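Local structure of lipoprotein, putative (Bacillus anthracis, 4NOH) at residues A[6-12]-A[134-140]. The protein is of unknown function but is a putative lipoprotein, and may bind lipid. Residues are numbered along the deposited sequence; the frame is centred on the assembly and turned at random.
Sequences IVMYGDE and VKTIGLA
Met8 sets CG between its backbone N and carbonyl carbon (chi1 54°), and its chain bends at the CG-SE bond (chi3 85°). Its CG packs against Gly138 O at 3.6 Å, and its CE reaches across to Ala140 CB on the neighbouring strand at 3.9 Å. Met8 is modelled as selenomethionine. On the other face, Val7 has CG1 anti to its backbone N, which sets it alongside Ile137 CG2, 4.0 Å away, while Val7 CG2 meets Leu139 CD1 at 3.8 Å. Tyr9 lies next along this face, with Ile137 CG1 oblique to its ring. The Tyr9 hydroxyl is hydrogen-bonded to His164 of strand 162-166, and its ring stacks with Tyr115.

The two backbones are joined by six hydrogen bonds, two each for Ile6 with Ala140, Met8 with Gly138 and Gly10 with Thr136. The Thr136 N to Gly10 O bond, 2.8 Å, is nearly straight (175°). Val7 CA adds a CA-H...O contact to Gly138 O at 3.2 Å.

Beyond Gly10 the pairing gives way to side-chain and water contacts. Lys135 NZ forms a salt bridge with Asp11 OD1 at 2.9 Å, meeting it from above the carboxylate plane. The same NZ is also in a salt bridge with Glu161, its stronger polar partner. A water links Glu12 N, at the start of helix 12-21, to Val134 O.

That helix covers the face of Met8, Thr136 and Ala140. The arrangement is a regular antiparallel strand pair inside a mixed beta-sheet, where strand 5-10 lies between strands 134-142 and 162-166.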
loop_
_atom_site.group_PDB
_atom_site.type_symbol
_atom_site.label_atom_id
_atom_site.label_comp_id
_atom_site.label_asym_id
_atom_site.label_seq_id
_atom_site.Cartn_x
_atom_site.Cartn_y
_atom_site.Cartn_z
ATOM N N ILE A 6 -3.741 -9.441 7.074
ATOM C CA ILE A 6 -2.412 -9.512 6.449
ATOM C C ILE A 6 -2.433 -8.655 5.191
ATOM O O ILE A 6 -3.312 -8.807 4.317
ATOM C CB ILE A 6 -1.961 -10.938 6.084
ATOM C CG1 ILE A 6 -1.981 -11.842 7.342
ATOM C CG2 ILE A 6 -0.560 -10.886 5.479
ATOM C CD1 ILE A 6 -1.609 -13.306 7.132
ATOM N N VAL A 7 -1.498 -7.722 5.107
ATOM C CA VAL A 7 -1.267 -6.946 3.890
ATOM C C VAL A 7 -0.099 -7.613 3.176
ATOM O O VAL A 7 0.915 -7.913 3.802
ATOM C CB VAL A 7 -0.957 -5.465 4.158
ATOM C CG1 VAL A 7 -0.495 -4.750 2.885
ATOM C CG2 VAL A 7 -2.179 -4.758 4.743
HETATM N N MSE A 8 -0.255 -7.854 1.891
HETATM C CA MSE A 8 0.758 -8.508 1.074
HETATM C C MSE A 8 0.993 -7.703 -0.176
HETATM O O MSE A 8 0.106 -6.992 -0.666
HETATM C CB MSE A 8 0.350 -9.947 0.749
HETATM C CG MSE A 8 -1.011 -10.070 0.107
HETATM SE SE MSE A 8 -1.670 -11.943 0.156
HETATM C CE MSE A 8 -2.425 -11.844 1.955
ATOM N N TYR A 9 2.190 -7.833 -0.734
ATOM C CA TYR A 9 2.600 -7.060 -1.869
ATOM C C TYR A 9 3.287 -7.945 -2.852
ATOM O O TYR A 9 4.087 -8.787 -2.472
ATOM C CB TYR A 9 3.631 -6.002 -1.467
ATOM C CG TYR A 9 3.255 -5.105 -0.317
ATOM C CD1 TYR A 9 3.449 -5.523 0.993
ATOM C CD2 TYR A 9 2.766 -3.821 -0.529
ATOM C CE1 TYR A 9 3.170 -4.693 2.054
ATOM C CE2 TYR A 9 2.463 -2.970 0.537
ATOM C CZ TYR A 9 2.654 -3.421 1.832
ATOM O OH TYR A 9 2.312 -2.599 2.885
ATOM N N GLY A 10 3.022 -7.737 -4.129
ATOM C CA GLY A 10 3.728 -8.562 -5.128
ATOM C C GLY A 10 3.036 -8.525 -6.446
ATOM O O GLY A 10 2.267 -7.605 -6.759
ATOM N N ASP A 11 3.362 -9.484 -7.288
ATOM C CA ASP A 11 2.646 -9.587 -8.546
ATOM C C ASP A 11 1.234 -10.035 -8.274
ATOM O O ASP A 11 0.995 -10.816 -7.362
ATOM C CB ASP A 11 3.310 -10.628 -9.477
ATOM C CG ASP A 11 4.416 -10.059 -10.304
ATOM O OD1 ASP A 11 4.843 -8.877 -10.090
ATOM O OD2 ASP A 11 4.815 -10.812 -11.231
ATOM N N GLU A 12 0.294 -9.570 -9.096
ATOM C CA GLU A 12 -1.089 -9.987 -8.957
ATOM C C GLU A 12 -1.217 -11.492 -8.833
ATOM O O GLU A 12 -1.977 -11.979 -8.002
ATOM C CB GLU A 12 -1.976 -9.475 -10.113
ATOM C CG GLU A 12 -3.460 -9.852 -9.906
ATOM C CD GLU A 12 -4.417 -9.321 -10.976
ATOM O OE1 GLU A 12 -3.969 -8.592 -11.879
ATOM O OE2 GLU A 12 -5.632 -9.638 -10.902
ATOM N N VAL A 134 3.494 -2.646 -12.641
ATOM C CA VAL A 134 2.318 -2.738 -11.806
ATOM C C VAL A 134 2.485 -3.869 -10.780
ATOM O O VAL A 134 3.002 -4.959 -11.058
ATOM C CB VAL A 134 1.030 -2.932 -12.649
ATOM C CG1 VAL A 134 -0.152 -3.249 -11.768
ATOM C CG2 VAL A 134 0.715 -1.694 -13.479
ATOM N N LYS A 135 2.049 -3.584 -9.569
ATOM C CA LYS A 135 2.115 -4.516 -8.476
ATOM C C LYS A 135 0.752 -4.476 -7.806
ATOM O O LYS A 135 -0.021 -3.521 -7.970
ATOM C CB LYS A 135 3.218 -4.132 -7.466
ATOM C CG LYS A 135 4.656 -4.318 -7.977
ATOM C CD LYS A 135 5.041 -5.805 -8.070
ATOM C CE LYS A 135 6.514 -6.019 -8.409
ATOM N NZ LYS A 135 6.844 -7.460 -8.618
ATOM N N THR A 136 0.452 -5.515 -7.061
ATOM C CA THR A 136 -0.788 -5.616 -6.320
ATOM C C THR A 136 -0.535 -5.539 -4.818
ATOM O O THR A 136 0.416 -6.152 -4.304
ATOM C CB THR A 136 -1.505 -6.939 -6.660
ATOM O OG1 THR A 136 -1.878 -6.902 -8.034
ATOM C CG2 THR A 136 -2.730 -7.139 -5.767
ATOM N N ILE A 137 -1.344 -4.746 -4.133
ATOM C CA ILE A 137 -1.366 -4.673 -2.701
ATOM C C ILE A 137 -2.637 -5.361 -2.302
ATOM O O ILE A 137 -3.725 -4.922 -2.660
ATOM C CB ILE A 137 -1.428 -3.218 -2.189
ATOM C CG1 ILE A 137 -0.256 -2.371 -2.710
ATOM C CG2 ILE A 137 -1.517 -3.171 -0.671
ATOM C CD1 ILE A 137 -0.621 -0.920 -2.848
ATOM N N GLY A 138 -2.502 -6.447 -1.565
ATOM C CA GLY A 138 -3.643 -7.205 -1.132
ATOM C C GLY A 138 -3.844 -7.157 0.362
ATOM O O GLY A 138 -2.896 -7.194 1.134
ATOM N N LEU A 139 -5.077 -6.988 0.787
ATOM C CA LEU A 139 -5.453 -7.047 2.168
ATOM C C LEU A 139 -6.338 -8.268 2.334
ATOM O O LEU A 139 -7.337 -8.389 1.665
ATOM C CB LEU A 139 -6.212 -5.790 2.615
ATOM C CG LEU A 139 -6.846 -5.918 3.994
ATOM C CD1 LEU A 139 -5.772 -6.099 5.062
ATOM C CD2 LEU A 139 -7.779 -4.751 4.331
ATOM N N ALA A 140 -5.961 -9.182 3.208
ATOM C CA ALA A 140 -6.795 -10.338 3.547
ATOM C C ALA A 140 -7.165 -10.265 5.033
ATOM O O ALA A 140 -6.278 -10.179 5.900
ATOM C CB ALA A 140 -6.056 -11.618 3.272
HETATM O O HOH W 1 5.422 -6.844 -11.339
HETATM O O HOH W 2 1.227 -7.391 -10.937
#